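Local coordinates for RNA-binding protein RO60 (PDB 2NVO) that binds several small RNAs that accumulate during recovery from ultraviolet irradiation and contributes to the resistance of Deinococcus radiodurans to such irradiation, at residues 86-89 and 90-94. Residues are numbered along the deposited sequence; the frame is centred on the assembly and turned at random.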
loop_
_atom_site.group_PDB
_atom_site.type_symbol
_atom_site.label_atom_id
_atom_site.label_comp_id
_atom_site.label_asym_id
_atom_site.label_seq_id
_atom_site.Cartn_x
_atom_site.Cartn_y
_atom_site.Cartn_z
ATOM N N VAL A 86 0.001 18.439 -12.285
ATOM C CA VAL A 86 0.664 17.804 -11.151
ATOM C C VAL A 86 -0.038 16.486 -10.798
ATOM O O VAL A 86 0.602 15.453 -10.602
ATOM C CB VAL A 86 0.690 18.752 -9.924
ATOM C CG1 VAL A 86 1.319 18.071 -8.718
ATOM C CG2 VAL A 86 1.433 20.040 -10.256
ATOM N N THR A 87 -1.364 16.524 -10.749
ATOM C CA THR A 87 -2.153 15.350 -10.394
ATOM C C THR A 87 -1.994 14.212 -11.391
ATOM O O THR A 87 -1.855 13.059 -10.996
ATOM C CB THR A 87 -3.645 15.706 -10.191
ATOM O OG1 THR A 87 -3.759 16.575 -9.073
ATOM C CG2 THR A 87 -4.482 14.470 -9.924
ATOM N N LEU A 88 -1.990 14.523 -12.683
ATOM C CA LEU A 88 -1.803 13.473 -13.677
ATOM C C LEU A 88 -0.391 12.885 -13.625
ATOM O O LEU A 88 -0.216 11.672 -13.745
ATOM C CB LEU A 88 -2.150 13.972 -15.083
ATOM C CG LEU A 88 -3.629 13.832 -15.470
ATOM C CD1 LEU A 88 -4.529 14.404 -14.389
ATOM C CD2 LEU A 88 -3.898 14.514 -16.805
ATOM N N ASP A 89 0.604 13.751 -13.434
ATOM C CA ASP A 89 1.993 13.326 -13.266
ATOM C C ASP A 89 2.141 12.314 -12.126
ATOM O O ASP A 89 2.857 11.321 -12.245
ATOM C CB ASP A 89 2.904 14.531 -12.994
ATOM C CG ASP A 89 3.208 15.353 -14.254
ATOM O OD1 ASP A 89 3.932 16.366 -14.138
ATOM O OD2 ASP A 89 2.723 14.997 -15.350
ATOM N N VAL A 90 1.470 12.579 -11.011
ATOM C CA VAL A 90 1.550 11.683 -9.866
ATOM C C VAL A 90 0.825 10.365 -10.142
ATOM O O VAL A 90 1.346 9.294 -9.829
ATOM C CB VAL A 90 0.992 12.333 -8.591
ATOM C CG1 VAL A 90 0.829 11.282 -7.486
ATOM C CG2 VAL A 90 1.888 13.473 -8.147
ATOM N N VAL A 91 -0.369 10.436 -10.728
ATOM C CA VAL A 91 -1.113 9.221 -11.060
ATOM C C VAL A 91 -0.288 8.310 -11.962
ATOM O O VAL A 91 -0.132 7.124 -11.686
ATOM C CB VAL A 91 -2.464 9.518 -11.759
ATOM C CG1 VAL A 91 -3.094 8.231 -12.243
ATOM C CG2 VAL A 91 -3.417 10.258 -10.826
ATOM N N ARG A 92 0.235 8.877 -13.044
ATOM C CA ARG A 92 1.075 8.134 -13.979
ATOM C C ARG A 92 2.378 7.631 -13.350
ATOM O O ARG A 92 2.838 6.535 -13.668
ATOM C CB ARG A 92 1.371 8.993 -15.212
ATOM C CG ARG A 92 0.194 9.087 -16.155
ATOM C CD ARG A 92 0.061 10.453 -16.795
ATOM N NE ARG A 92 -1.175 10.530 -17.569
ATOM C CZ ARG A 92 -1.545 11.574 -18.303
ATOM N NH1 ARG A 92 -0.774 12.648 -18.374
ATOM N NH2 ARG A 92 -2.693 11.538 -18.967
ATOM N N GLY A 93 2.970 8.429 -12.466
ATOM C CA GLY A 93 4.217 8.059 -11.808
ATOM C C GLY A 93 4.034 6.933 -10.803
ATOM O O GLY A 93 4.989 6.257 -10.425
ATOM N N GLN A 94 2.792 6.752 -10.364
ATOM C CA GLN A 94 2.401 5.633 -9.517
ATOM C C GLN A 94 3.152 5.530 -8.194
ATOM O O GLN A 94 3.366 4.427 -7.696
ATOM C CB GLN A 94 2.544 4.320 -10.285
ATOM C CG GLN A 94 1.975 4.384 -11.680
ATOM C CD GLN A 94 1.798 3.019 -12.305
ATOM O OE1 GLN A 94 1.852 1.998 -11.619
ATOM N NE2 GLN A 94 1.580 2.991 -13.617
#
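Val86, Thr87, Leu88 and Asp89 each accept, through the carbonyl oxygen, a hydrogen bond from the backbone N of the residue four places on, Val90, Val91, Arg92 and Gly93, as the last turns of helix 80-93 run out. Arg92 N to Leu88 O is the straightest of the four, 2.9 Å long with an angle of 174° at the hydrogen, whereas Gly93 N reaches Asp89 O at only 143°. Beside the Arg92 N to Leu88 O bond, the Leu88 and Arg92 side chains run alongside each other in one direction. Arg92 starts with CG beside its backbone N (chi1 -76°) and bends at chi2, which brings CD to 3.3 Å from Leu88 O and turns the guanidinium back along the helix. There Leu88 CB sits over the outer part of one guanidinium face, 3.8 Å from Arg92 NH1, while Leu88 CD2 lies 3.9 Å from Arg92 NH2. This is a van der Waals contact over the flat group; the arginine's charge is paired through a salt bridge from Arg92 NH2 to Glu128 of helix 116-129. Val90 and Val91 share a rotamer with CG2 beside the backbone N, bringing this methyl against the carbonyl oxygen four residues back: Val91 CG2 is 3.2 Å from Thr87 O, and Val90 CG2 is 3.4 Å from Val86 O. Their side chains also face neighbouring helices, Val90 against Leu48 of helix 40-50 and Val91 against Ala102 and Val129. At Gln94 phi turns positive and the helix ends, Gln94 N bonded to Val90 O at 3.0 Å. Such i to i+4 pairing, apolar residues turned to adjoining helices and an arginine laid along the more exposed flank, is consistent with an amphipathic helix of the TROVE domain, a horseshoe built from HEAT-like repeats.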